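Local coordinates for peroxidase (Cellulomonas bogoriensis 69B4 = DSM 16987, PDB 6QZO), which is a heme b enzyme of the DyP-type family that probably uses peroxide to oxidise its substrates, at residues 47-52 against 153-158; 145-150 against 157-162. One frame throughout, in Å; residues are numbered along the deposited sequence.

Strand 47-55 comes first in the chain and supplies 47-52 to contact 1. About a hundred residues follow, with helix 61-78 and strand 100-105, before 153-158 closes this long loop. Contact 2 starts inside the loop, at 145-150 on strand 143-149. It closes over only six residues, at 157-162, which begins in the last two residues of 153-158 and runs on beyond it, so the two spans overlap. Both end on helix 152-165 and share His157 and Ala158. Strands 47-55 and 143-149 are antiparallel neighbours, linked by backbone bonds such as Ala49 N to Val147 O. The two contacts thus seat successive turns of one helix on two central strands of the N-terminal sheet.

Contact 1 of 2, residues 47-52 against 153-158; sequences FIALVA and TTLAHA
Leu155 meets strand 47-52 through one methyl, CD2. The nearest approach is Leu155 CD2 to Phe47 CB at 3.7 Å. Leu155 CD2 also lies 3.9 Å from Ile48 C and about as near Ala49 N, against the peptide link between these two residues. Ala49 CB adds a looser contact, 4.3 Å from Leu155 CD2. Leu155 CG is anti to its own backbone N (chi1 -172°), and CD2 continues the extended line from CA. This carries the methyl across from helix to strand. Phe47 touches with its CB and then turns off. The ring leads away from the helix; the Phe47 side chain also packs on Phe179 of strand 170-179 and on Ser182 of the second subunit.

The strand and helix here belong to a ferredoxin-like beta-alpha-beta-beta-alpha-beta unit, the domain that DyP-type peroxidases carry twice. Strand 47-55 is the first strand and helix 152-165 the second helix. The short segments run nearly parallel, at 16°, with axes 9.2 Å apart. Side chains alternate along the strand: Phe47 and Ala49 start toward the helix, while Ile48 starts away from it. Backbone bonds hold the strand on both edges, to Ala149, Val147 and Leu145 on one and to Gly178 and Gln176 on the other. Hydrogen bonds of Thr154 OG1 with Val95 O and of His157 NE2 with Asp87 OD2 tie the outer side of the helix to the loops before strand 100-105.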
# COMPACT_ATOMS: atom_id res chain seq x y z
N PHE A 47 -3.07 -4.52 -7.24
CA PHE A 47 -1.82 -4.40 -6.44
C PHE A 47 -0.70 -5.29 -6.99
O PHE A 47 -0.99 -6.33 -7.62
CB PHE A 47 -2.11 -4.70 -4.97
CG PHE A 47 -3.29 -3.91 -4.47
CD1 PHE A 47 -3.24 -2.52 -4.44
CD2 PHE A 47 -4.47 -4.54 -4.12
CE1 PHE A 47 -4.34 -1.78 -4.03
CE2 PHE A 47 -5.56 -3.79 -3.70
CZ PHE A 47 -5.50 -2.42 -3.66
N ILE A 48 0.53 -4.85 -6.71
CA ILE A 48 1.81 -5.51 -7.10
C ILE A 48 2.84 -5.37 -5.98
O ILE A 48 2.93 -4.29 -5.37
CB ILE A 48 2.39 -4.91 -8.40
CG1 ILE A 48 3.53 -5.76 -8.93
CG2 ILE A 48 2.80 -3.45 -8.22
CD1 ILE A 48 3.82 -5.52 -10.39
N ALA A 49 3.61 -6.43 -5.75
CA ALA A 49 4.88 -6.40 -5.00
C ALA A 49 5.90 -7.13 -5.86
O ALA A 49 5.66 -8.30 -6.15
CB ALA A 49 4.71 -7.03 -3.64
N LEU A 50 6.93 -6.43 -6.34
CA LEU A 50 8.10 -7.08 -6.95
C LEU A 50 9.10 -7.35 -5.83
O LEU A 50 9.59 -6.36 -5.24
CB LEU A 50 8.71 -6.14 -7.99
CG LEU A 50 8.00 -5.89 -9.31
CD1 LEU A 50 7.92 -7.13 -10.14
CD2 LEU A 50 6.65 -5.23 -9.17
N VAL A 51 9.35 -8.63 -5.55
CA VAL A 51 10.34 -9.07 -4.54
C VAL A 51 11.58 -9.61 -5.25
O VAL A 51 11.51 -10.71 -5.81
CB VAL A 51 9.74 -10.11 -3.58
CG1 VAL A 51 10.70 -10.43 -2.45
CG2 VAL A 51 8.40 -9.63 -3.01
N ALA A 52 12.66 -8.83 -5.26
CA ALA A 52 14.00 -9.25 -5.71
C ALA A 52 14.69 -9.97 -4.56
O ALA A 52 14.71 -9.44 -3.43
CB ALA A 52 14.80 -8.05 -6.17
N THR A 153 -4.11 -7.93 1.62
CA THR A 153 -3.89 -8.98 2.65
C THR A 153 -3.45 -10.27 1.95
O THR A 153 -2.48 -10.88 2.41
CB THR A 153 -5.13 -9.18 3.52
OG1 THR A 153 -5.39 -7.93 4.15
CG2 THR A 153 -4.95 -10.26 4.56
N THR A 154 -4.13 -10.65 0.87
CA THR A 154 -3.76 -11.80 -0.01
C THR A 154 -2.31 -11.64 -0.47
O THR A 154 -1.55 -12.63 -0.44
CB THR A 154 -4.70 -11.91 -1.22
OG1 THR A 154 -6.06 -12.00 -0.78
CG2 THR A 154 -4.37 -13.10 -2.09
N LEU A 155 -1.95 -10.42 -0.88
CA LEU A 155 -0.60 -10.11 -1.42
C LEU A 155 0.43 -10.20 -0.30
O LEU A 155 1.50 -10.84 -0.51
CB LEU A 155 -0.66 -8.71 -2.04
CG LEU A 155 0.58 -8.28 -2.82
CD1 LEU A 155 0.76 -9.18 -3.98
CD2 LEU A 155 0.45 -6.84 -3.30
N ALA A 156 0.13 -9.58 0.84
CA ALA A 156 1.01 -9.59 2.04
C ALA A 156 1.28 -11.04 2.43
O ALA A 156 2.44 -11.39 2.71
CB ALA A 156 0.37 -8.84 3.17
N HIS A 157 0.25 -11.87 2.45
CA HIS A 157 0.37 -13.30 2.83
C HIS A 157 1.27 -14.03 1.82
O HIS A 157 2.24 -14.66 2.27
CB HIS A 157 -0.97 -14.00 2.90
CG HIS A 157 -0.82 -15.39 3.41
ND1 HIS A 157 -0.23 -15.65 4.62
CD2 HIS A 157 -1.14 -16.58 2.87
CE1 HIS A 157 -0.21 -16.95 4.81
NE2 HIS A 157 -0.76 -17.54 3.75
N ALA A 158 0.94 -13.95 0.53
CA ALA A 158 1.70 -14.61 -0.54
C ALA A 158 3.19 -14.26 -0.40
O ALA A 158 4.03 -15.18 -0.41
CB ALA A 158 1.18 -14.18 -1.88

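Contact 2 of 2, residues 145-150 against 157-162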
# COMPACT_ATOMS: atom_id res chain seq x y z
N LEU A 145 10.20 -12.17 -7.83
CA LEU A 145 8.78 -12.59 -7.84
C LEU A 145 7.92 -11.35 -8.06
O LEU A 145 7.89 -10.48 -7.17
CB LEU A 145 8.47 -13.26 -6.49
CG LEU A 145 9.35 -14.46 -6.15
CD1 LEU A 145 9.14 -14.87 -4.70
CD2 LEU A 145 9.08 -15.60 -7.09
N GLN A 146 7.28 -11.24 -9.22
CA GLN A 146 6.20 -10.24 -9.40
C GLN A 146 4.94 -10.86 -8.83
O GLN A 146 4.41 -11.81 -9.46
CB GLN A 146 6.01 -9.85 -10.86
CG GLN A 146 4.87 -8.84 -11.03
CD GLN A 146 4.51 -8.65 -12.48
OE1 GLN A 146 5.11 -7.85 -13.18
NE2 GLN A 146 3.50 -9.39 -12.92
N VAL A 147 4.49 -10.36 -7.68
CA VAL A 147 3.28 -10.85 -6.97
C VAL A 147 2.18 -9.80 -7.15
O VAL A 147 2.38 -8.62 -6.70
CB VAL A 147 3.55 -11.13 -5.48
CG1 VAL A 147 2.42 -11.90 -4.83
CG2 VAL A 147 4.87 -11.86 -5.30
N CYS A 148 1.09 -10.21 -7.81
CA CYS A 148 -0.05 -9.34 -8.18
C CYS A 148 -1.34 -9.92 -7.63
O CYS A 148 -1.51 -11.14 -7.76
CB CYS A 148 -0.18 -9.24 -9.69
SG CYS A 148 1.16 -8.29 -10.43
N ALA A 149 -2.22 -9.06 -7.10
CA ALA A 149 -3.55 -9.45 -6.58
C ALA A 149 -4.47 -8.24 -6.45
O ALA A 149 -3.99 -7.10 -6.41
CB ALA A 149 -3.41 -10.18 -5.27
N ASP A 150 -5.77 -8.50 -6.37
CA ASP A 150 -6.83 -7.48 -6.19
C ASP A 150 -7.08 -7.25 -4.70
O ASP A 150 -8.08 -6.57 -4.39
CB ASP A 150 -8.13 -7.91 -6.89
CG ASP A 150 -8.19 -7.50 -8.34
OD1 ASP A 150 -7.53 -6.48 -8.69
OD2 ASP A 150 -8.88 -8.20 -9.11
N HIS A 157 0.25 -11.87 2.45
CA HIS A 157 0.37 -13.30 2.83
C HIS A 157 1.27 -14.03 1.82
O HIS A 157 2.24 -14.66 2.27
CB HIS A 157 -0.97 -14.00 2.90
CG HIS A 157 -0.82 -15.39 3.41
ND1 HIS A 157 -0.23 -15.65 4.62
CD2 HIS A 157 -1.14 -16.58 2.87
CE1 HIS A 157 -0.21 -16.95 4.81
NE2 HIS A 157 -0.76 -17.54 3.75
N ALA A 158 0.94 -13.95 0.53
CA ALA A 158 1.70 -14.61 -0.54
C ALA A 158 3.19 -14.26 -0.40
O ALA A 158 4.03 -15.18 -0.41
CB ALA A 158 1.18 -14.18 -1.88
N VAL A 159 3.49 -12.97 -0.28
CA VAL A 159 4.89 -12.46 -0.15
C VAL A 159 5.54 -13.09 1.08
O VAL A 159 6.72 -13.51 0.98
CB VAL A 159 4.90 -10.91 -0.09
CG1 VAL A 159 6.21 -10.35 0.43
CG2 VAL A 159 4.54 -10.30 -1.45
N ARG A 160 4.83 -13.15 2.20
CA ARG A 160 5.36 -13.73 3.47
C ARG A 160 5.70 -15.21 3.22
O ARG A 160 6.80 -15.65 3.62
CB ARG A 160 4.35 -13.53 4.60
CG ARG A 160 4.67 -14.24 5.91
CD ARG A 160 5.83 -13.62 6.65
NE ARG A 160 6.19 -14.30 7.89
CZ ARG A 160 7.32 -14.09 8.57
NH1 ARG A 160 8.20 -13.21 8.13
NH2 ARG A 160 7.60 -14.79 9.65
N VAL A 161 4.80 -15.96 2.58
CA VAL A 161 4.97 -17.43 2.36
C VAL A 161 6.16 -17.65 1.42
O VAL A 161 7.03 -18.46 1.77
CB VAL A 161 3.68 -18.07 1.84
CG1 VAL A 161 3.93 -19.48 1.31
CG2 VAL A 161 2.60 -18.09 2.92
N LEU A 162 6.20 -16.95 0.29
CA LEU A 162 7.25 -17.17 -0.74
C LEU A 162 8.62 -16.78 -0.16
O LEU A 162 9.61 -17.49 -0.43
CB LEU A 162 6.93 -16.36 -1.99
CG LEU A 162 5.66 -16.80 -2.71
CD1 LEU A 162 5.19 -15.73 -3.69
CD2 LEU A 162 5.86 -18.13 -3.42
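The backbone N of Leu162 bonds to Ala158 O at 2.9 Å, and this helical turn presents both residues to strand 145-149. Leu162 faces Leu145, and Ala158 faces Val147. Across the contact the packing is wholly apolar. Leu145 CD1 rests 3.8 Å from Leu162 CB and 4.2 Å from Leu162 CD1, so one methyl lies against both the root and a branch end of the other leucine. The two side chains meet at a slant. Val147 divides its two methyls. With chi1 at -168°, Val147 CG1 lies opposite the backbone N and reaches Ala158 CB at 3.9 Å. Val147 CG2 lies 4.2 Å from Val159 CG2 and, on the next turn, 4.2 Å from Leu162 CD1. Val147 therefore touches three helix residues, 158, 159 and 162, from two adjacent turns.

Strand 143-149, helix 152-165 and strand 170-179 form a beta-alpha-beta crossover of the split kind, with strand 47-55 lying between its two parallel strands. The helix packs back over the strand it follows, so the local axes run at 152°, 9.5 Å apart. The side chain of Gln146 goes to the other face of the sheet, where its OE1 is hydrogen-bonded to Tyr331 OH of the C-terminal half. Leu145 also packs on Trp71 of helix 61-78, whose NE1 bonds to Leu162 O; the first helix thus flanks this end. On a different side of the helix, Arg160 NH2 makes salt bridges to Asp241 and Asp244 of the second subunit.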